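Local atomic coordinates of HTH-type transcriptional regulator AscG (Escherichia coli K12, PDB entry 3DBI), a protein that represses the asc operon as a LacI-family transcriptional regulator that binds DNA sequence-specifically. Residues A[125-130]-A[146-151]; A[164-169]-A[199-204]; A[188-193]-A[222-227]; A[215-220]-A[237-242]. One frame throughout, in Å; residues are numbered along the deposited sequence.

The four contacts span both lobes of the periplasmic-binding-protein-like core. Interaction 1 belongs to the five-stranded parallel sheet and closes before the others open; the segments of 2 and 3 alternate, as do those of 3 and 4. Interactions 3 and 4 sit in the loops and helix ends around strands 184-187 and 219-220 of the second sheet, centres about 17 Å apart, sharing helix 226-238. Interaction 2 packs helix 165-178 on helix 194-209 and touches the other three; H165 meets N150 of interaction 1. Interactions 1 and 3, about 5 Å apart at their nearest atoms, both bind the phosphate, which bridges the two lobes. Interaction 4 lies far away, its centre about 34 Å from that of interaction 1.

Interaction 1: A[125-130]-A[146-151]; sequences IYPRFL and IMVLNR. With PO4 (phosphate ion), chain D.
I125 and V148 form a parallel beta bridge. I125 N donates to M147 O at 3.0 Å and L149 N returns a bond to I125 O, also 3.0 Å, so the two bonds straddle V148. Beyond I125 and L149 both segments leave the sheet and side chains take over. P127 lays CD across V148, 3.8 Å from CG1. R151 carries much of the polar contact: CG sits anti to the carbonyl carbon (chi1 -63°) and the chain bends at chi2, which runs it back past the proline ring until NE and NH2 both donate weakly to P127 O. Y126 CE1 stands over one guanidinium face, toward its rim. At the guanidinium edge, R151 NH2 reaches phosphate O1 in a nearly straight bond (2.6 Å, 168°). R128 NH2 meets the same oxygen at 2.6 Å while R128 NH1 holds O3 at 2.8 Å, so the anion, probably from the crystallisation liquor, is likely to offset both positive charges. Y126 OH donates weakly to O1 and takes a weak bond from N150 ND2 (3.1 Å), the amide plane turned 58° from the ring; N150 OD1 is bound by H165. Around this core, I125 packs on I112 of helix 105-117, P127 and V148 meet I135 of helix 132-141, and the selenomethionine M147 and L149, alternating with V148 along the strand, rest on helix 297-313.

Interaction 2: A[164-169]-A[199-204]; sequences DHKQTS and RLAGYK
S169 OG donates to R199 O at 2.6 Å, in the carbonyl plane and on a lone pair. With OG anti to the backbone N (chi1 -179°), the hydroxyl reaches a carbonyl that already accepts Y203 N within its helix, so R199 O is gripped twice. One turn along, G202 CA approaches K166 O at 3.4 Å in a CA-H...O contact. A side-chain carbon on G202 would collide with K166 O and S169 CB, which explains how the axes of the short segments come to 7.1 Å at a crossing angle of -43°. K166 CD covers A201 CB at 3.8 Å. R199 runs extended from CG to NE past H165 O, bringing NH2 to 3.4 Å from H165 ND1 with the ring near the guanidinium edge and the planes 74° apart. The second shell holds H165 through NE2 to N150 OD1, while R199 packs on W224 and F277 and donates weakly from NH1 to S249 O. Trimming R199 to an alanine would probably open a gap between H165, F277 and W224 and leave S249 O without this weak donor. The close approach rests on main-chain oxygens and small residues, with the buried serine hydroxyl satisfied by a backbone carbonyl.

Interaction 3: A[188-193]-A[222-227]; sequences TGSMDS and GKWTPA. With PO4 (phosphate ion), chain D.
Where strands 184-187 and 219-220 run out into loops facing the interlobe cleft, W224 lies flat over G189. G189 CA stands 3.7 Å from the centroid of the six-membered ring and 10° off its normal, a CH-pi contact; any CB on G189 would collide with W224 CZ2. S190 N sits over the same face toward the rim, and S193 OG comes to the ring edge, 3.4 Å from CZ2. W224 itself has CG anti to its carbonyl carbon (chi1 -56°), which carries the indole back to the other loop. At the strand end, T188 OG1 donates to G189 O at 2.8 Å, on a lone pair, and accepts a weak bond from G222 N at 3.3 Å. A type I turn from S190 to S193 leads to the N-cap of helix 194-209, where S193 OG accepts from S196 N and donates to phosphate O3 at 2.6 Å. Replacing W224 by a leucine would probably uncover G189 and leave H74, which meets the indole edge-to-face and also binds the phosphate, without its aromatic neighbour. An anion held at a helix N-terminus beyond a parallel strand, beside an aromatic wall, is consistent with the effector cleft of LacI-family regulators.

Interaction 4: A[215-220]-A[237-242]; sequences NEKLIA and LERGAK
R239 NH1 serves two backbone acceptors at once, K217 O at 3.0 Å and I219 O at 3.1 Å. The N-H...O angles are 147° and 150°, both oxygens near the guanidinium edge. Neither carbonyl is met on a lone pair: each time the nitrogen stands well above its plane. R239 gets there with CG between its backbone N and carbonyl carbon (chi1 64°) and a bend at chi3. Its CD slides past K217 CG at 3.5 Å, the side chains running in opposite directions. Beside these polar contacts, L218 CD2 packs on A241 CB at 3.8 Å and approaches K242 O. Within 215-220, L218 N bonds N215 O at 3.2 Å, and K217 N donates weakly to N215 OD1. L218, just before the strand, and A220 within it bond through their backbones to F186, which ties this edge to strand 184-187. G240 N reaches back weakly to L237 O at 3.4 Å. G240, with its positive phi and with A241 N paired back to the residue before L237, is the C-prime residue of a Schellman motif that ends helix 226-238, and the contact ties that helix end to edge strand 219-220 of this alpha/beta lobe.

Interaction 1: A[125-130]-A[146-151]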
loop_
_atom_site.group_PDB
_atom_site.type_symbol
_atom_site.label_atom_id
_atom_site.label_comp_id
_atom_site.label_asym_id
_atom_site.label_seq_id
_atom_site.Cartn_x
_atom_site.Cartn_y
_atom_site.Cartn_z
ATOM N N ILE A 125 1.837 19.012 0.906
ATOM C CA ILE A 125 0.605 18.454 0.362
ATOM C C ILE A 125 0.856 17.715 -0.963
ATOM O O ILE A 125 1.677 18.136 -1.773
ATOM C CB ILE A 125 -0.496 19.566 0.213
ATOM C CG1 ILE A 125 -1.810 18.998 -0.337
ATOM C CG2 ILE A 125 0.011 20.754 -0.631
ATOM C CD1 ILE A 125 -3.008 19.948 -0.235
ATOM N N TYR A 126 0.181 16.581 -1.131
ATOM C CA TYR A 126 -0.002 15.943 -2.426
ATOM C C TYR A 126 -1.495 16.076 -2.748
ATOM O O TYR A 126 -2.304 15.268 -2.309
ATOM C CB TYR A 126 0.471 14.483 -2.380
ATOM C CG TYR A 126 0.144 13.612 -3.588
ATOM C CD1 TYR A 126 -0.041 14.157 -4.866
ATOM C CD2 TYR A 126 0.048 12.227 -3.449
ATOM C CE1 TYR A 126 -0.345 13.337 -5.970
ATOM C CE2 TYR A 126 -0.238 11.403 -4.536
ATOM C CZ TYR A 126 -0.434 11.960 -5.793
ATOM O OH TYR A 126 -0.716 11.134 -6.867
ATOM N N PRO A 127 -1.862 17.123 -3.503
ATOM C CA PRO A 127 -3.262 17.456 -3.764
ATOM C C PRO A 127 -3.958 16.583 -4.810
ATOM O O PRO A 127 -3.462 16.420 -5.926
ATOM C CB PRO A 127 -3.188 18.908 -4.235
ATOM C CG PRO A 127 -1.839 19.046 -4.825
ATOM C CD PRO A 127 -0.935 18.078 -4.134
ATOM N N ARG A 128 -5.109 16.036 -4.432
ATOM C CA ARG A 128 -5.926 15.228 -5.332
ATOM C C ARG A 128 -6.902 16.123 -6.123
ATOM O O ARG A 128 -7.068 15.949 -7.333
ATOM C CB ARG A 128 -6.630 14.104 -4.533
ATOM C CG ARG A 128 -7.946 13.508 -5.089
ATOM C CD ARG A 128 -7.835 12.691 -6.377
ATOM N NE ARG A 128 -6.693 11.788 -6.367
ATOM C CZ ARG A 128 -5.688 11.829 -7.240
ATOM N NH1 ARG A 128 -5.674 12.722 -8.235
ATOM N NH2 ARG A 128 -4.694 10.957 -7.118
ATOM N N PHE A 129 -7.519 17.092 -5.448
ATOM C CA PHE A 129 -8.532 17.942 -6.084
ATOM C C PHE A 129 -8.028 19.358 -6.387
ATOM O O PHE A 129 -8.283 19.889 -7.468
ATOM C CB PHE A 129 -9.798 18.016 -5.226
ATOM C CG PHE A 129 -10.512 16.699 -5.050
ATOM C CD1 PHE A 129 -11.416 16.243 -6.014
ATOM C CD2 PHE A 129 -10.306 15.928 -3.901
ATOM C CE1 PHE A 129 -12.092 15.026 -5.846
ATOM C CE2 PHE A 129 -10.968 14.705 -3.726
ATOM C CZ PHE A 129 -11.864 14.255 -4.699
ATOM N N LEU A 130 -7.309 19.956 -5.439
ATOM C CA LEU A 130 -6.927 21.370 -5.517
ATOM C C LEU A 130 -5.963 21.686 -6.655
ATOM O O LEU A 130 -4.904 21.076 -6.780
ATOM C CB LEU A 130 -6.350 21.851 -4.182
ATOM C CG LEU A 130 -6.072 23.341 -3.949
ATOM C CD1 LEU A 130 -7.292 24.201 -4.249
ATOM C CD2 LEU A 130 -5.631 23.539 -2.511
ATOM N N ILE A 146 4.609 26.444 1.210
ATOM C CA ILE A 146 3.711 25.341 0.942
ATOM C C ILE A 146 4.373 24.494 -0.139
ATOM O O ILE A 146 4.576 24.962 -1.256
ATOM C CB ILE A 146 2.327 25.858 0.519
ATOM C CG1 ILE A 146 1.745 26.712 1.640
ATOM C CG2 ILE A 146 1.378 24.708 0.161
ATOM C CD1 ILE A 146 0.940 27.869 1.151
HETATM N N MSE A 147 4.743 23.266 0.219
HETATM C CA MSE A 147 5.429 22.357 -0.694
HETATM C C MSE A 147 4.435 21.425 -1.355
HETATM O O MSE A 147 3.523 20.918 -0.701
HETATM C CB MSE A 147 6.485 21.536 0.041
HETATM C CG MSE A 147 7.428 22.336 0.932
HETATM SE SE MSE A 147 8.578 23.653 0.051
HETATM C CE MSE A 147 9.360 22.544 -1.331
ATOM N N VAL A 148 4.615 21.192 -2.652
ATOM C CA VAL A 148 3.676 20.390 -3.432
ATOM C C VAL A 148 4.403 19.204 -4.050
ATOM O O VAL A 148 5.424 19.372 -4.724
ATOM C CB VAL A 148 2.993 21.227 -4.543
ATOM C CG1 VAL A 148 1.902 20.422 -5.235
ATOM C CG2 VAL A 148 2.402 22.513 -3.962
ATOM N N LEU A 149 3.876 18.009 -3.809
ATOM C CA LEU A 149 4.451 16.795 -4.340
ATOM C C LEU A 149 3.652 16.288 -5.543
ATOM O O LEU A 149 2.421 16.331 -5.531
ATOM C CB LEU A 149 4.494 15.732 -3.237
ATOM C CG LEU A 149 4.952 14.321 -3.600
ATOM C CD1 LEU A 149 6.439 14.296 -3.916
ATOM C CD2 LEU A 149 4.621 13.386 -2.468
ATOM N N ASN A 150 4.365 15.832 -6.576
ATOM C CA ASN A 150 3.787 15.139 -7.743
ATOM C C ASN A 150 2.877 16.009 -8.621
ATOM O O ASN A 150 1.956 15.517 -9.281
ATOM C CB ASN A 150 3.099 13.824 -7.330
ATOM C CG ASN A 150 2.910 12.859 -8.494
ATOM O OD1 ASN A 150 3.682 12.857 -9.454
ATOM N ND2 ASN A 150 1.869 12.042 -8.414
ATOM N N ARG A 151 3.150 17.311 -8.624
ATOM C CA ARG A 151 2.398 18.293 -9.398
ATOM C C ARG A 151 3.394 19.353 -9.830
ATOM O O ARG A 151 4.370 19.600 -9.118
ATOM C CB ARG A 151 1.319 18.958 -8.533
ATOM C CG ARG A 151 0.211 18.051 -7.970
ATOM C CD ARG A 151 -0.818 17.706 -9.037
ATOM N NE ARG A 151 -1.866 16.821 -8.534
ATOM C CZ ARG A 151 -1.886 15.505 -8.716
ATOM N NH1 ARG A 151 -0.908 14.909 -9.390
ATOM N NH2 ARG A 151 -2.887 14.785 -8.223
HETATM P P PO4 D . -2.728 11.667 -9.737
HETATM O O1 PO4 D . -2.724 12.165 -8.311
HETATM O O2 PO4 D . -1.856 10.443 -9.851
HETATM O O3 PO4 D . -4.131 11.290 -10.137
HETATM O O4 PO4 D . -2.194 12.759 -10.631
HETATM O O HOH W 1 -3.700 19.372 -8.403
#

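Interaction 2: A[164-169]-A[199-204]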
loop_
_atom_site.group_PDB
_atom_site.type_symbol
_atom_site.label_atom_id
_atom_site.label_comp_id
_atom_site.label_asym_id
_atom_site.label_seq_id
_atom_site.Cartn_x
_atom_site.Cartn_y
_atom_site.Cartn_z
ATOM N N ASP A 164 8.204 14.070 -14.773
ATOM C CA ASP A 164 7.681 14.275 -16.119
ATOM C C ASP A 164 6.979 13.008 -16.607
ATOM O O ASP A 164 7.565 12.203 -17.345
ATOM C CB ASP A 164 8.795 14.707 -17.087
ATOM C CG ASP A 164 8.256 15.371 -18.363
ATOM O OD1 ASP A 164 7.039 15.271 -18.654
ATOM O OD2 ASP A 164 9.066 15.989 -19.091
ATOM N N HIS A 165 5.718 12.856 -16.197
ATOM C CA HIS A 165 4.914 11.667 -16.511
ATOM C C HIS A 165 4.591 11.527 -17.998
ATOM O O HIS A 165 4.405 10.409 -18.483
ATOM C CB HIS A 165 3.622 11.626 -15.682
ATOM C CG HIS A 165 3.847 11.354 -14.227
ATOM N ND1 HIS A 165 4.366 10.165 -13.763
ATOM C CD2 HIS A 165 3.633 12.126 -13.135
ATOM C CE1 HIS A 165 4.462 10.216 -12.446
ATOM N NE2 HIS A 165 4.027 11.397 -12.039
ATOM N N LYS A 166 4.517 12.657 -18.697
ATOM C CA LYS A 166 4.378 12.697 -20.162
ATOM C C LYS A 166 5.594 12.113 -20.905
ATOM O O LYS A 166 5.428 11.249 -21.767
ATOM C CB LYS A 166 4.078 14.131 -20.618
ATOM C CG LYS A 166 4.489 14.473 -22.045
ATOM C CD LYS A 166 3.323 14.501 -23.012
ATOM C CE LYS A 166 2.934 15.937 -23.333
ATOM N NZ LYS A 166 2.531 16.108 -24.759
ATOM N N GLN A 167 6.798 12.577 -20.558
ATOM C CA GLN A 167 8.047 12.120 -21.189
ATOM C C GLN A 167 8.345 10.668 -20.819
ATOM O O GLN A 167 8.801 9.889 -21.651
ATOM C CB GLN A 167 9.220 13.039 -20.795
ATOM C CG GLN A 167 10.566 12.753 -21.487
ATOM C CD GLN A 167 10.503 12.890 -23.011
ATOM O OE1 GLN A 167 10.049 13.908 -23.540
ATOM N NE2 GLN A 167 10.961 11.860 -23.720
ATOM N N THR A 168 8.057 10.319 -19.567
ATOM C CA THR A 168 8.207 8.959 -19.064
ATOM C C THR A 168 7.345 7.985 -19.875
ATOM O O THR A 168 7.816 6.914 -20.288
ATOM C CB THR A 168 7.850 8.894 -17.563
ATOM O OG1 THR A 168 8.781 9.691 -16.815
ATOM C CG2 THR A 168 7.912 7.483 -17.055
ATOM N N SER A 169 6.099 8.379 -20.129
ATOM C CA SER A 169 5.189 7.552 -20.912
ATOM C C SER A 169 5.659 7.438 -22.356
ATOM O O SER A 169 5.666 6.343 -22.920
ATOM C CB SER A 169 3.771 8.108 -20.864
ATOM O OG SER A 169 2.876 7.292 -21.606
ATOM N N ARG A 199 0.046 10.667 -19.136
ATOM C CA ARG A 199 0.496 9.374 -19.656
ATOM C C ARG A 199 -0.125 9.034 -21.013
ATOM O O ARG A 199 0.560 8.516 -21.902
ATOM C CB ARG A 199 0.306 8.253 -18.623
ATOM C CG ARG A 199 1.362 8.308 -17.519
ATOM C CD ARG A 199 1.287 7.158 -16.527
ATOM N NE ARG A 199 2.167 7.414 -15.381
ATOM C CZ ARG A 199 2.017 6.867 -14.174
ATOM N NH1 ARG A 199 1.010 6.032 -13.933
ATOM N NH2 ARG A 199 2.861 7.183 -13.194
ATOM N N LEU A 200 -1.407 9.357 -21.173
ATOM C CA LEU A 200 -2.094 9.227 -22.459
ATOM C C LEU A 200 -1.525 10.175 -23.515
ATOM O O LEU A 200 -1.443 9.821 -24.696
ATOM C CB LEU A 200 -3.591 9.481 -22.291
ATOM C CG LEU A 200 -4.462 9.488 -23.556
ATOM C CD1 LEU A 200 -4.436 8.137 -24.266
ATOM C CD2 LEU A 200 -5.880 9.896 -23.244
ATOM N N ALA A 201 -1.131 11.370 -23.077
ATOM C CA ALA A 201 -0.519 12.361 -23.952
ATOM C C ALA A 201 0.818 11.859 -24.504
ATOM O O ALA A 201 1.052 11.922 -25.714
ATOM C CB ALA A 201 -0.354 13.693 -23.220
ATOM N N GLY A 202 1.668 11.339 -23.619
ATOM C CA GLY A 202 2.942 10.738 -24.010
ATOM C C GLY A 202 2.809 9.570 -24.974
ATOM O O GLY A 202 3.640 9.396 -25.852
ATOM N N TYR A 203 1.756 8.777 -24.806
ATOM C CA TYR A 203 1.443 7.669 -25.709
ATOM C C TYR A 203 1.125 8.177 -27.116
ATOM O O TYR A 203 1.666 7.673 -28.104
ATOM C CB TYR A 203 0.278 6.863 -25.130
ATOM C CG TYR A 203 -0.471 5.955 -26.092
ATOM C CD1 TYR A 203 0.027 4.691 -26.437
ATOM C CD2 TYR A 203 -1.708 6.339 -26.612
ATOM C CE1 TYR A 203 -0.679 3.851 -27.310
ATOM C CE2 TYR A 203 -2.422 5.509 -27.477
ATOM C CZ TYR A 203 -1.905 4.275 -27.828
ATOM O OH TYR A 203 -2.626 3.470 -28.687
ATOM N N LYS A 204 0.260 9.183 -27.194
ATOM C CA LYS A 204 -0.096 9.817 -28.462
ATOM C C LYS A 204 1.098 10.482 -29.142
ATOM O O LYS A 204 1.252 10.392 -30.362
ATOM C CB LYS A 204 -1.168 10.872 -28.232
ATOM C CG LYS A 204 -2.543 10.329 -27.968
ATOM C CD LYS A 204 -3.312 11.372 -27.201
ATOM C CE LYS A 204 -4.714 11.523 -27.714
ATOM N NZ LYS A 204 -5.301 12.772 -27.153
#

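Interaction 3: A[188-193]-A[222-227]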
loop_
_atom_site.group_PDB
_atom_site.type_symbol
_atom_site.label_atom_id
_atom_site.label_comp_id
_atom_site.label_asym_id
_atom_site.label_seq_id
_atom_site.Cartn_x
_atom_site.Cartn_y
_atom_site.Cartn_z
ATOM N N THR A 188 -6.229 3.789 -19.774
ATOM C CA THR A 188 -6.006 5.044 -19.064
ATOM C C THR A 188 -6.314 4.861 -17.599
ATOM O O THR A 188 -7.022 3.927 -17.225
ATOM C CB THR A 188 -6.891 6.215 -19.587
ATOM O OG1 THR A 188 -8.254 5.988 -19.213
ATOM C CG2 THR A 188 -6.793 6.380 -21.104
ATOM N N GLY A 189 -5.800 5.763 -16.770
ATOM C CA GLY A 189 -6.295 5.904 -15.404
ATOM C C GLY A 189 -7.579 6.716 -15.447
ATOM O O GLY A 189 -8.229 6.798 -16.490
ATOM N N SER A 190 -7.949 7.318 -14.321
ATOM C CA SER A 190 -9.143 8.159 -14.240
ATOM C C SER A 190 -9.028 9.401 -15.122
ATOM O O SER A 190 -7.953 10.004 -15.216
ATOM C CB SER A 190 -9.402 8.573 -12.793
ATOM O OG SER A 190 -9.716 7.444 -12.003
HETATM N N MSE A 191 -10.145 9.774 -15.750
HETATM C CA MSE A 191 -10.218 10.907 -16.689
HETATM C C MSE A 191 -9.714 12.244 -16.151
HETATM O O MSE A 191 -9.069 12.999 -16.878
HETATM C CB MSE A 191 -11.651 11.079 -17.176
HETATM C CG MSE A 191 -12.195 9.861 -17.910
HETATM SE SE MSE A 191 -14.012 10.120 -18.552
HETATM C CE MSE A 191 -13.629 11.686 -19.692
ATOM N N ASP A 192 -9.999 12.519 -14.879
ATOM C CA ASP A 192 -9.609 13.779 -14.246
ATOM C C ASP A 192 -8.259 13.752 -13.532
ATOM O O ASP A 192 -7.873 14.733 -12.895
ATOM C CB ASP A 192 -10.699 14.243 -13.277
ATOM C CG ASP A 192 -11.193 13.129 -12.368
ATOM O OD1 ASP A 192 -12.170 13.370 -11.637
ATOM O OD2 ASP A 192 -10.623 12.015 -12.379
ATOM N N SER A 193 -7.543 12.637 -13.640
ATOM C CA SER A 193 -6.218 12.528 -13.044
ATOM C C SER A 193 -5.158 13.199 -13.919
ATOM O O SER A 193 -5.038 12.861 -15.097
ATOM C CB SER A 193 -5.859 11.062 -12.820
ATOM O OG SER A 193 -4.456 10.914 -12.656
ATOM N N GLY A 222 -10.001 3.525 -17.877
ATOM C CA GLY A 222 -9.825 2.747 -16.660
ATOM C C GLY A 222 -9.953 3.598 -15.414
ATOM O O GLY A 222 -10.171 4.812 -15.489
ATOM N N LYS A 223 -9.798 2.946 -14.266
ATOM C CA LYS A 223 -10.050 3.551 -12.960
ATOM C C LYS A 223 -8.937 3.238 -11.950
ATOM O O LYS A 223 -9.188 3.238 -10.740
ATOM C CB LYS A 223 -11.391 3.046 -12.406
ATOM C CG LYS A 223 -12.625 3.711 -12.984
ATOM C CD LYS A 223 -13.873 2.840 -12.798
ATOM C CE LYS A 223 -14.322 2.762 -11.339
ATOM N NZ LYS A 223 -15.481 1.839 -11.173
ATOM N N TRP A 224 -7.727 2.955 -12.451
ATOM C CA TRP A 224 -6.544 2.565 -11.636
ATOM C C TRP A 224 -6.641 1.211 -10.903
ATOM O O TRP A 224 -5.665 0.777 -10.299
ATOM C CB TRP A 224 -6.162 3.625 -10.598
ATOM C CG TRP A 224 -5.883 5.003 -11.096
ATOM C CD1 TRP A 224 -6.612 6.121 -10.830
ATOM C CD2 TRP A 224 -4.770 5.428 -11.900
ATOM N NE1 TRP A 224 -6.037 7.218 -11.424
ATOM C CE2 TRP A 224 -4.904 6.825 -12.087
ATOM C CE3 TRP A 224 -3.674 4.768 -12.480
ATOM C CZ2 TRP A 224 -3.984 7.581 -12.836
ATOM C CZ3 TRP A 224 -2.754 5.519 -13.228
ATOM C CH2 TRP A 224 -2.919 6.914 -13.400
ATOM N N THR A 225 -7.807 0.565 -10.941
ATOM C CA THR A 225 -8.038 -0.681 -10.214
ATOM C C THR A 225 -7.781 -1.867 -11.133
ATOM O O THR A 225 -7.859 -1.720 -12.359
ATOM C CB THR A 225 -9.492 -0.789 -9.678
ATOM O OG1 THR A 225 -10.407 -0.885 -10.777
ATOM C CG2 THR A 225 -9.849 0.391 -8.783
ATOM N N PRO A 226 -7.462 -3.042 -10.550
ATOM C CA PRO A 226 -7.367 -4.286 -11.317
ATOM C C PRO A 226 -8.630 -4.664 -12.098
ATOM O O PRO A 226 -8.511 -5.172 -13.212
ATOM C CB PRO A 226 -7.070 -5.344 -10.252
ATOM C CG PRO A 226 -6.536 -4.614 -9.113
ATOM C CD PRO A 226 -7.112 -3.245 -9.133
ATOM N N ALA A 227 -9.814 -4.412 -11.532
ATOM C CA ALA A 227 -11.082 -4.676 -12.233
ATOM C C ALA A 227 -11.158 -3.896 -13.525
ATOM O O ALA A 227 -11.479 -4.467 -14.569
ATOM C CB ALA A 227 -12.286 -4.355 -11.350
HETATM P P PO4 D . -2.728 11.667 -9.737
HETATM O O1 PO4 D . -2.724 12.165 -8.311
HETATM O O2 PO4 D . -1.856 10.443 -9.851
HETATM O O3 PO4 D . -4.131 11.290 -10.137
HETATM O O4 PO4 D . -2.194 12.759 -10.631
HETATM O O HOH W 2 -12.244 7.409 -15.523
#

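Interaction 4: A[215-220]-A[237-242]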
loop_
_atom_site.group_PDB
_atom_site.type_symbol
_atom_site.label_atom_id
_atom_site.label_comp_id
_atom_site.label_asym_id
_atom_site.label_seq_id
_atom_site.Cartn_x
_atom_site.Cartn_y
_atom_site.Cartn_z
ATOM N N ASN A 215 -5.032 5.416 -33.623
ATOM C CA ASN A 215 -6.236 4.610 -33.693
ATOM C C ASN A 215 -6.939 4.720 -32.354
ATOM O O ASN A 215 -6.469 4.165 -31.360
ATOM C CB ASN A 215 -5.873 3.157 -34.003
ATOM C CG ASN A 215 -7.085 2.291 -34.348
ATOM O OD1 ASN A 215 -8.236 2.733 -34.304
ATOM N ND2 ASN A 215 -6.820 1.037 -34.693
ATOM N N GLU A 216 -8.064 5.432 -32.335
ATOM C CA GLU A 216 -8.791 5.739 -31.095
ATOM C C GLU A 216 -9.534 4.531 -30.522
ATOM O O GLU A 216 -9.952 4.536 -29.364
ATOM C CB GLU A 216 -9.760 6.902 -31.311
ATOM C CG GLU A 216 -9.117 8.133 -31.935
ATOM C CD GLU A 216 -9.664 9.438 -31.386
ATOM O OE1 GLU A 216 -10.881 9.523 -31.101
ATOM O OE2 GLU A 216 -8.865 10.387 -31.237
ATOM N N LYS A 217 -9.676 3.496 -31.341
ATOM C CA LYS A 217 -10.252 2.224 -30.930
ATOM C C LYS A 217 -9.345 1.460 -29.953
ATOM O O LYS A 217 -9.821 0.626 -29.175
ATOM C CB LYS A 217 -10.516 1.378 -32.171
ATOM C CG LYS A 217 -11.717 0.476 -32.047
ATOM C CD LYS A 217 -12.439 0.281 -33.367
ATOM C CE LYS A 217 -12.951 1.588 -33.959
ATOM N NZ LYS A 217 -13.567 1.323 -35.288
ATOM N N LEU A 218 -8.044 1.754 -29.996
ATOM C CA LEU A 218 -7.051 1.095 -29.144
ATOM C C LEU A 218 -6.936 1.702 -27.738
ATOM O O LEU A 218 -6.167 1.205 -26.910
ATOM C CB LEU A 218 -5.675 1.104 -29.820
ATOM C CG LEU A 218 -5.479 0.398 -31.164
ATOM C CD1 LEU A 218 -4.077 0.660 -31.693
ATOM C CD2 LEU A 218 -5.740 -1.090 -31.052
ATOM N N ILE A 219 -7.693 2.762 -27.470
ATOM C CA ILE A 219 -7.643 3.447 -26.179
ATOM C C ILE A 219 -8.898 3.132 -25.370
ATOM O O ILE A 219 -10.014 3.396 -25.823
ATOM C CB ILE A 219 -7.497 4.978 -26.351
ATOM C CG1 ILE A 219 -6.202 5.316 -27.087
ATOM C CG2 ILE A 219 -7.537 5.672 -25.003
ATOM C CD1 ILE A 219 -6.146 6.739 -27.627
ATOM N N ALA A 220 -8.714 2.558 -24.181
ATOM C CA ALA A 220 -9.835 2.282 -23.275
ATOM C C ALA A 220 -9.685 2.934 -21.898
ATOM O O ALA A 220 -8.580 3.069 -21.365
ATOM C CB ALA A 220 -10.065 0.789 -23.137
ATOM N N LEU A 237 -11.402 -6.035 -26.846
ATOM C CA LEU A 237 -11.635 -7.253 -27.599
ATOM C C LEU A 237 -13.013 -7.295 -28.252
ATOM O O LEU A 237 -13.183 -7.914 -29.304
ATOM C CB LEU A 237 -11.430 -8.484 -26.715
ATOM C CG LEU A 237 -10.014 -8.755 -26.188
ATOM C CD1 LEU A 237 -10.016 -10.016 -25.342
ATOM C CD2 LEU A 237 -8.953 -8.833 -27.303
ATOM N N GLU A 238 -13.987 -6.636 -27.635
ATOM C CA GLU A 238 -15.341 -6.624 -28.173
ATOM C C GLU A 238 -15.461 -5.744 -29.413
ATOM O O GLU A 238 -16.116 -6.127 -30.382
ATOM C CB GLU A 238 -16.358 -6.193 -27.120
ATOM C CG GLU A 238 -17.797 -6.412 -27.585
ATOM C CD GLU A 238 -18.836 -5.900 -26.608
ATOM O OE1 GLU A 238 -18.503 -5.071 -25.728
ATOM O OE2 GLU A 238 -20.001 -6.330 -26.740
ATOM N N ARG A 239 -14.818 -4.579 -29.390
ATOM C CA ARG A 239 -14.823 -3.688 -30.548
ATOM C C ARG A 239 -13.792 -4.108 -31.617
ATOM O O ARG A 239 -13.533 -3.368 -32.570
ATOM C CB ARG A 239 -14.691 -2.211 -30.121
ATOM C CG ARG A 239 -13.382 -1.831 -29.426
ATOM C CD ARG A 239 -13.345 -0.355 -29.026
ATOM N NE ARG A 239 -13.731 -0.104 -27.648
ATOM C CZ ARG A 239 -13.055 0.623 -26.758
ATOM N NH1 ARG A 239 -11.903 1.221 -27.053
ATOM N NH2 ARG A 239 -13.564 0.755 -25.544
ATOM N N GLY A 240 -13.221 -5.303 -31.441
ATOM C CA GLY A 240 -12.369 -5.955 -32.438
ATOM C C GLY A 240 -11.030 -5.297 -32.712
ATOM O O GLY A 240 -10.479 -5.433 -33.809
ATOM N N ALA A 241 -10.512 -4.582 -31.718
ATOM C CA ALA A 241 -9.214 -3.921 -31.831
ATOM C C ALA A 241 -8.092 -4.951 -31.910
ATOM O O ALA A 241 -8.135 -5.985 -31.241
ATOM C CB ALA A 241 -8.994 -2.970 -30.658
ATOM N N LYS A 242 -7.105 -4.675 -32.753
ATOM C CA LYS A 242 -5.976 -5.580 -32.923
ATOM C C LYS A 242 -4.708 -4.907 -32.420
ATOM O O LYS A 242 -4.415 -3.764 -32.781
ATOM C CB LYS A 242 -5.822 -6.016 -34.390
ATOM C CG LYS A 242 -7.026 -6.758 -34.979
ATOM C CD LYS A 242 -7.195 -8.147 -34.383
ATOM C CE LYS A 242 -8.501 -8.779 -34.840
ATOM N NZ LYS A 242 -8.731 -10.101 -34.197
#